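Local coordinates for protein regulator of polyketide synthase expression (Bifidobacterium adolescentis, PDB 3ONQ) that probably regulates transcription of polyketide synthase genes, binding DNA through a PucR-type C-terminal helix-turn-helix domain, although its function has not been established, at residues E25-A28 against F29-L33; T37-R40 against V41-L44; A68-S71 against L72-K76; S137-L140 against R141-M144. All coordinates share one frame; numbering follows the deposited sequence.

Contact 1. Residues E25-A28 against F29-L33; sequences ERLA and FECLL
Four successive backbone hydrogen bonds tie E25-A28 to F29-L33 as one alpha-helix. F29 N donates to E25 O at 2.8 Å, and E30, C31 and L32 continue the i to i+4 pattern to R26, L27 and A28.

The charged pair is R26 and E30, one turn apart on the solvent side. Their side chains run alongside each other, and the guanidinium and carboxylate planes are turned 54° apart. R26 NH1 and E30 OE2 stay 4.5 Å apart, too far for a salt bridge; a water accepts from R26 NH1 at 2.9 Å and donates to E30 OE2 at 2.7 Å. R26 CG lies 3.6 Å from E30 OE2, while the bend at chi3 (27°) sets where the guanidinium beyond it lies. Long, flexible charged residues suit this wet surface.

One residue further round the helix, L27 CD1 reaches C31 SG at 4.0 Å. F29 CB packs 3.3 Å from E25 O, and with CG anti to the backbone N (chi1 180°) the ring goes on to V87 of strand 86-91. The small A28 side chain touches L48 of helix 39-48, consistent with close packing there.

That helix also meets L27, C31 and L32. Helix 132-149 packs on L32 and L33, strand 86-91 receives L33 as well as F29, and E25 forms a salt bridge with R75.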
# COMPACT_ATOMS: atom_id res chain seq x y z
N GLU B 25 -5.07 13.50 -20.55
CA GLU B 25 -6.19 12.62 -20.24
C GLU B 25 -5.85 11.16 -20.56
O GLU B 25 -6.06 10.26 -19.74
CB GLU B 25 -7.45 13.04 -21.00
CG GLU B 25 -8.67 12.16 -20.68
CD GLU B 25 -9.83 12.40 -21.62
OE1 GLU B 25 -9.59 12.54 -22.84
OE2 GLU B 25 -10.99 12.45 -21.15
N ARG B 26 -5.33 10.92 -21.76
CA ARG B 26 -5.03 9.56 -22.18
C ARG B 26 -3.99 8.95 -21.25
O ARG B 26 -4.07 7.77 -20.90
CB ARG B 26 -4.55 9.50 -23.63
CG ARG B 26 -4.16 8.10 -24.07
CD ARG B 26 -3.78 8.05 -25.55
NE ARG B 26 -3.26 9.33 -26.05
CZ ARG B 26 -1.99 9.73 -25.96
NH1 ARG B 26 -1.07 8.97 -25.38
NH2 ARG B 26 -1.64 10.92 -26.46
N LEU B 27 -3.03 9.78 -20.84
CA LEU B 27 -1.98 9.34 -19.93
C LEU B 27 -2.55 8.98 -18.56
O LEU B 27 -2.19 7.96 -17.97
CB LEU B 27 -0.88 10.39 -19.79
CG LEU B 27 0.24 10.08 -18.79
CD1 LEU B 27 1.03 8.84 -19.22
CD2 LEU B 27 1.18 11.29 -18.63
N ALA B 28 -3.43 9.84 -18.03
CA ALA B 28 -4.04 9.54 -16.74
C ALA B 28 -4.89 8.27 -16.86
O ALA B 28 -4.87 7.41 -15.99
CB ALA B 28 -4.87 10.70 -16.27
N PHE B 29 -5.65 8.17 -17.95
CA PHE B 29 -6.44 6.98 -18.23
C PHE B 29 -5.58 5.73 -18.17
O PHE B 29 -5.88 4.80 -17.42
CB PHE B 29 -7.13 7.10 -19.59
CG PHE B 29 -7.98 5.91 -19.96
CD1 PHE B 29 -9.26 5.75 -19.43
CD2 PHE B 29 -7.52 4.96 -20.86
CE1 PHE B 29 -10.05 4.67 -19.79
CE2 PHE B 29 -8.30 3.87 -21.22
CZ PHE B 29 -9.57 3.73 -20.69
N GLU B 30 -4.50 5.70 -18.94
CA GLU B 30 -3.67 4.50 -18.97
C GLU B 30 -3.03 4.21 -17.63
O GLU B 30 -2.90 3.04 -17.26
CB GLU B 30 -2.59 4.58 -20.06
CG GLU B 30 -3.14 4.56 -21.47
CD GLU B 30 -2.04 4.68 -22.52
OE1 GLU B 30 -0.86 4.46 -22.17
OE2 GLU B 30 -2.37 4.99 -23.69
N CYS B 31 -2.61 5.24 -16.90
CA CYS B 31 -2.03 5.01 -15.59
C CYS B 31 -3.07 4.34 -14.68
O CYS B 31 -2.79 3.34 -14.04
CB CYS B 31 -1.53 6.31 -14.96
SG CYS B 31 -0.08 7.04 -15.79
N LEU B 32 -4.27 4.90 -14.65
CA LEU B 32 -5.31 4.38 -13.79
C LEU B 32 -5.66 2.95 -14.17
O LEU B 32 -5.79 2.08 -13.32
CB LEU B 32 -6.55 5.27 -13.85
CG LEU B 32 -6.38 6.70 -13.33
CD1 LEU B 32 -7.57 7.56 -13.70
CD2 LEU B 32 -6.13 6.70 -11.82
N LEU B 33 -5.80 2.70 -15.47
CA LEU B 33 -6.18 1.38 -15.95
C LEU B 33 -5.09 0.35 -15.62
O LEU B 33 -5.39 -0.84 -15.44
CB LEU B 33 -6.46 1.40 -17.45
CG LEU B 33 -7.38 0.32 -18.01
CD1 LEU B 33 -8.64 0.23 -17.16
CD2 LEU B 33 -7.72 0.62 -19.46
O HOH W 1 -0.45 6.12 -25.23

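Contact 2. Residues T37-R40 against V41-L44; sequences TDDR and VVSL
D38 O receives V42 N at 3.1 Å and, weakly, V41 N, which starts the helix that runs on through V41-L44. D38 is also its N-cap: R40 N donates to D38 OD2 at 2.8 Å, the capping bond. The cap depends on the D38 rotamer: CG sits between the backbone N and the carbonyl carbon (chi1 67°), which folds the short carboxylate back over the first turn. R40 bends at chi3 (-65°) and brings its guanidinium side-on to the same group. R40 NE donates to D38 OD2 at 2.9 Å and R40 NH2 to D38 OD1 at 2.8 Å, together a side-on salt bridge, so three N-H groups hold the carboxylate and fix its rotation. OD2 takes NE on its syn side, well out of the carboxylate plane, and the backbone N on its anti side, less so; NH2 meets OD1 from above the plane.

V42 CG2 lies alongside D39, 4.2 Å from D39 OD1. Both valines place CG1 anti to the backbone N, a setting compatible with their branched CB in a helix.

V41 turns its methyls to C31 and L32 of helix 21-33 and to V133 of helix 132-149, whereas L44 meets L27. R40 lies on helix 11-15, and S43 OG bonds to E30 of the second subunit.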
# COMPACT_ATOMS: atom_id res chain seq x y z
N THR B 37 -1.35 4.36 -8.95
CA THR B 37 -2.10 5.26 -8.08
C THR B 37 -1.25 6.22 -7.24
O THR B 37 -1.72 6.80 -6.28
CB THR B 37 -3.06 4.48 -7.19
OG1 THR B 37 -2.30 3.60 -6.36
CG2 THR B 37 -4.00 3.67 -8.04
N ASP B 38 0.00 6.38 -7.63
CA ASP B 38 0.95 7.18 -6.88
C ASP B 38 0.78 8.67 -7.10
O ASP B 38 -0.09 9.11 -7.83
CB ASP B 38 2.38 6.74 -7.17
CG ASP B 38 2.79 7.02 -8.58
OD1 ASP B 38 2.90 6.07 -9.37
OD2 ASP B 38 3.01 8.20 -8.91
N ASP B 39 1.63 9.45 -6.45
CA ASP B 39 1.53 10.90 -6.44
C ASP B 39 1.59 11.53 -7.83
O ASP B 39 0.98 12.55 -8.07
CB ASP B 39 2.57 11.51 -5.51
CG ASP B 39 2.16 11.45 -4.06
OD1 ASP B 39 0.94 11.45 -3.78
OD2 ASP B 39 3.05 11.40 -3.20
N ARG B 40 2.34 10.93 -8.74
CA ARG B 40 2.41 11.45 -10.09
C ARG B 40 1.03 11.43 -10.75
O ARG B 40 0.66 12.35 -11.46
CB ARG B 40 3.40 10.64 -10.93
CG ARG B 40 4.82 10.67 -10.42
CD ARG B 40 5.67 9.63 -11.11
NE ARG B 40 5.22 8.27 -10.81
CZ ARG B 40 5.56 7.20 -11.51
NH1 ARG B 40 6.36 7.31 -12.55
NH2 ARG B 40 5.10 6.02 -11.16
N VAL B 41 0.28 10.37 -10.51
CA VAL B 41 -1.07 10.21 -11.05
C VAL B 41 -2.01 11.18 -10.37
O VAL B 41 -2.89 11.77 -10.99
CB VAL B 41 -1.57 8.76 -10.89
CG1 VAL B 41 -2.96 8.60 -11.45
CG2 VAL B 41 -0.61 7.80 -11.56
N VAL B 42 -1.82 11.37 -9.07
CA VAL B 42 -2.55 12.41 -8.37
C VAL B 42 -2.29 13.77 -9.02
O VAL B 42 -3.22 14.56 -9.23
CB VAL B 42 -2.16 12.47 -6.88
CG1 VAL B 42 -2.88 13.63 -6.20
CG2 VAL B 42 -2.46 11.15 -6.20
N SER B 43 -1.02 14.05 -9.35
CA SER B 43 -0.68 15.30 -10.02
C SER B 43 -1.35 15.43 -11.40
O SER B 43 -1.86 16.49 -11.75
CB SER B 43 0.85 15.48 -10.15
OG SER B 43 1.46 15.70 -8.88
N LEU B 44 -1.34 14.35 -12.17
CA LEU B 44 -2.00 14.40 -13.47
C LEU B 44 -3.49 14.70 -13.31
O LEU B 44 -4.05 15.52 -14.04
CB LEU B 44 -1.82 13.09 -14.23
CG LEU B 44 -0.39 12.77 -14.68
CD1 LEU B 44 -0.40 11.46 -15.43
CD2 LEU B 44 0.15 13.87 -15.55

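Contact 3. Residues A68-S71 against L72-K76; sequences ASTS and LAIRK
T70 and I74, one turn apart on the buried side of helix 67-80, make the close side-chain contact here: T70 CG2 meets I74 CD1 at 3.7 Å, the two chains crossing obliquely. The threonine has its methyl anti to the backbone N and its hydroxyl beside that N (chi1 -70°), so one branch serves the apolar contact while OG1 bonds to A117 O. I74 sends CG1 back along the helix, within 3.2 Å of T70 O, and its extended chain (chi2 179°) carries CD1 on to the threonine. Replacing I74 with alanine would probably take from T70 CG2 its partner along the helix and open a gap against L95, A97 and F118.

The opposite character belongs to A68, S69 and L72, which are exposed and joined mainly through the backbone. L72 N bonds to A68 O at 3.1 Å and A73 N to S69 O at 3.0 Å. Between these sides, the aliphatic R75 chain passes S71 O, with CG 3.2 Å from it, before its guanidinium reaches E25 in a salt bridge and V86 O. S71 OG bonds to L67 O.

An amphipathic helix laid on a beta-sheet is the result: T70, S71 and I74 face strands 86-91 and 94-100, as expected of an alpha-beta sandwich layer.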
# COMPACT_ATOMS: atom_id res chain seq x y z
N ALA B 68 -15.94 8.77 -31.32
CA ALA B 68 -16.11 10.22 -31.25
C ALA B 68 -17.54 10.58 -30.87
O ALA B 68 -17.78 11.51 -30.11
CB ALA B 68 -15.73 10.87 -32.57
N SER B 69 -18.51 9.84 -31.41
CA SER B 69 -19.91 10.15 -31.17
C SER B 69 -20.28 9.87 -29.71
O SER B 69 -20.93 10.68 -29.05
CB SER B 69 -20.80 9.35 -32.10
OG SER B 69 -22.16 9.58 -31.80
N THR B 70 -19.85 8.71 -29.22
CA THR B 70 -20.13 8.35 -27.84
C THR B 70 -19.46 9.33 -26.87
O THR B 70 -20.07 9.74 -25.88
CB THR B 70 -19.72 6.90 -27.55
OG1 THR B 70 -20.61 6.01 -28.24
CG2 THR B 70 -19.81 6.62 -26.05
N SER B 71 -18.23 9.73 -27.16
CA SER B 71 -17.49 10.65 -26.29
C SER B 71 -18.18 12.01 -26.19
O SER B 71 -18.19 12.63 -25.12
CB SER B 71 -16.06 10.86 -26.79
OG SER B 71 -15.29 9.68 -26.67
N LEU B 72 -18.72 12.47 -27.31
CA LEU B 72 -19.42 13.75 -27.33
C LEU B 72 -20.69 13.64 -26.51
O LEU B 72 -20.99 14.51 -25.68
CB LEU B 72 -19.75 14.15 -28.76
CG LEU B 72 -20.58 15.44 -28.89
CD1 LEU B 72 -19.91 16.57 -28.13
CD2 LEU B 72 -20.78 15.80 -30.36
N ALA B 73 -21.44 12.57 -26.75
CA ALA B 73 -22.65 12.29 -26.00
C ALA B 73 -22.38 12.26 -24.49
O ALA B 73 -23.12 12.86 -23.72
CB ALA B 73 -23.25 10.98 -26.45
N ILE B 74 -21.33 11.56 -24.07
CA ILE B 74 -21.02 11.45 -22.64
C ILE B 74 -20.59 12.78 -22.03
O ILE B 74 -21.04 13.15 -20.94
CB ILE B 74 -19.93 10.39 -22.37
CG1 ILE B 74 -20.39 9.01 -22.83
CG2 ILE B 74 -19.57 10.36 -20.90
CD1 ILE B 74 -19.34 7.93 -22.63
N ARG B 75 -19.71 13.51 -22.70
CA ARG B 75 -19.34 14.82 -22.17
C ARG B 75 -20.53 15.77 -22.06
O ARG B 75 -20.64 16.52 -21.09
CB ARG B 75 -18.20 15.45 -22.98
CG ARG B 75 -16.94 14.60 -22.97
CD ARG B 75 -15.73 15.33 -23.57
NE ARG B 75 -14.63 14.38 -23.79
CZ ARG B 75 -13.77 14.01 -22.85
NH1 ARG B 75 -13.86 14.52 -21.62
NH2 ARG B 75 -12.81 13.13 -23.13
N LYS B 76 -21.44 15.71 -23.02
CA LYS B 76 -22.63 16.56 -22.98
C LYS B 76 -23.55 16.16 -21.81
O LYS B 76 -24.10 17.02 -21.11
CB LYS B 76 -23.40 16.48 -24.30
CG LYS B 76 -24.75 17.19 -24.24
CD LYS B 76 -25.56 17.00 -25.52
CE LYS B 76 -26.95 17.62 -25.38
NZ LYS B 76 -26.88 19.08 -25.09

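Contact 4. Residues S137-L140 against R141-M144; sequences SHAL and RETM
H138 and E142, one turn apart, lie with the imidazole and carboxylate planes 27° from each other. E142 CG occupies the crowded position between the backbone N and the carbonyl carbon (chi1 65°), which turns the acid back towards H138 and A139; E142 OE2 comes 3.3 Å from A139 CA. H138 NE2 and E142 OE1 are 3.5 Å apart at a poor angle for direct bonding. A water in the plane of the ring, at its edge, joins them instead, 2.8 Å from H138 NE2, and donating to E142 OE1 at 2.8 Å. The histidine ring also stacks with Y176.

T143 turns its hydroxyl back onto the preceding turn. T143 OG1 donates to A139 O at 2.8 Å, and T143 N reaches the same oxygen from the other face of its plane, so the buried hydroxyl is satisfied within the helix. The R141 chain passes S137 before bending at chi3, and M144, a selenomethionine, sets CE over one face of the R141 guanidinium, offset toward its rim, while R141 NH1 bonds to L33 O.

An alanine at E142 would probably leave R130 without its charge mate and the water bound to H138 without its acceptor. Salt-bridged to R130, the buried acid probably offsets that arginine's charge, with the water linking it to H138.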
# COMPACT_ATOMS: atom_id res chain seq x y z
N SER B 137 -8.88 4.37 -10.10
CA SER B 137 -8.20 3.21 -10.71
C SER B 137 -9.04 1.94 -10.51
O SER B 137 -9.20 1.14 -11.42
CB SER B 137 -6.82 3.02 -10.09
OG SER B 137 -6.17 1.89 -10.66
N HIS B 138 -9.57 1.78 -9.30
CA HIS B 138 -10.47 0.68 -8.99
C HIS B 138 -11.71 0.66 -9.90
O HIS B 138 -12.06 -0.38 -10.46
CB HIS B 138 -10.91 0.78 -7.51
CG HIS B 138 -11.64 -0.43 -7.02
ND1 HIS B 138 -11.94 -0.65 -5.69
CD2 HIS B 138 -12.13 -1.51 -7.69
CE1 HIS B 138 -12.57 -1.80 -5.56
NE2 HIS B 138 -12.70 -2.34 -6.76
N ALA B 139 -12.37 1.80 -10.05
CA ALA B 139 -13.57 1.91 -10.88
C ALA B 139 -13.27 1.53 -12.33
O ALA B 139 -14.02 0.77 -12.96
CB ALA B 139 -14.16 3.33 -10.81
N LEU B 140 -12.20 2.07 -12.88
CA LEU B 140 -11.84 1.74 -14.25
C LEU B 140 -11.47 0.26 -14.44
O LEU B 140 -11.84 -0.36 -15.44
CB LEU B 140 -10.73 2.66 -14.76
CG LEU B 140 -11.22 4.09 -15.04
CD1 LEU B 140 -10.04 5.06 -15.26
CD2 LEU B 140 -12.12 4.07 -16.25
N ARG B 141 -10.74 -0.30 -13.49
CA ARG B 141 -10.33 -1.69 -13.63
C ARG B 141 -11.50 -2.67 -13.44
O ARG B 141 -11.65 -3.61 -14.22
CB ARG B 141 -9.15 -2.00 -12.72
CG ARG B 141 -7.84 -1.40 -13.23
CD ARG B 141 -6.65 -1.70 -12.33
NE ARG B 141 -6.37 -3.12 -12.16
CZ ARG B 141 -5.57 -3.83 -12.96
NH1 ARG B 141 -4.98 -3.24 -13.99
NH2 ARG B 141 -5.37 -5.12 -12.73
N GLU B 142 -12.34 -2.46 -12.44
CA GLU B 142 -13.48 -3.37 -12.28
C GLU B 142 -14.38 -3.28 -13.50
O GLU B 142 -15.01 -4.27 -13.89
CB GLU B 142 -14.26 -3.10 -10.98
CG GLU B 142 -14.97 -1.75 -10.90
CD GLU B 142 -15.35 -1.39 -9.47
OE1 GLU B 142 -15.60 -2.31 -8.66
OE2 GLU B 142 -15.38 -0.19 -9.13
N THR B 143 -14.43 -2.10 -14.11
CA THR B 143 -15.22 -1.91 -15.33
C THR B 143 -14.58 -2.69 -16.49
O THR B 143 -15.25 -3.45 -17.18
CB THR B 143 -15.37 -0.43 -15.69
OG1 THR B 143 -16.14 0.23 -14.67
CG2 THR B 143 -16.10 -0.27 -17.02
N MSE B 144 -13.28 -2.50 -16.69
CA MSE B 144 -12.55 -3.26 -17.70
C MSE B 144 -12.74 -4.78 -17.54
O MSE B 144 -13.11 -5.47 -18.49
CB MSE B 144 -11.06 -2.94 -17.66
CG MSE B 144 -10.19 -3.93 -18.49
SE MSE B 144 -8.30 -3.51 -18.27
CE MSE B 144 -8.07 -4.22 -16.46
O HOH W 2 -14.26 -4.49 -7.57

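Along the chain the four contacts follow one another, each within a single helix: 21-33, 39-48, 67-80 and 132-149. Contacts 1 and 2 have centres 10 Å apart and lie on consecutive helices that pack directly together. Contact 1 touches all three others: E25 OE2 meets R75 NH2 of contact 3 at 2.8 Å, and the carbonyls of L32 and L33 probably accept bonds from S137 and R141 of contact 4. Contacts 2 and 4 also touch, T37 CG2 lying 3.6 Å from S137 CB. Contacts 3 and 4, centres 20 Å apart, do not touch, but both their helices pack on strand 94-100 of the mixed sheet. The N-terminal helices are thus joined to the alpha-beta sandwich.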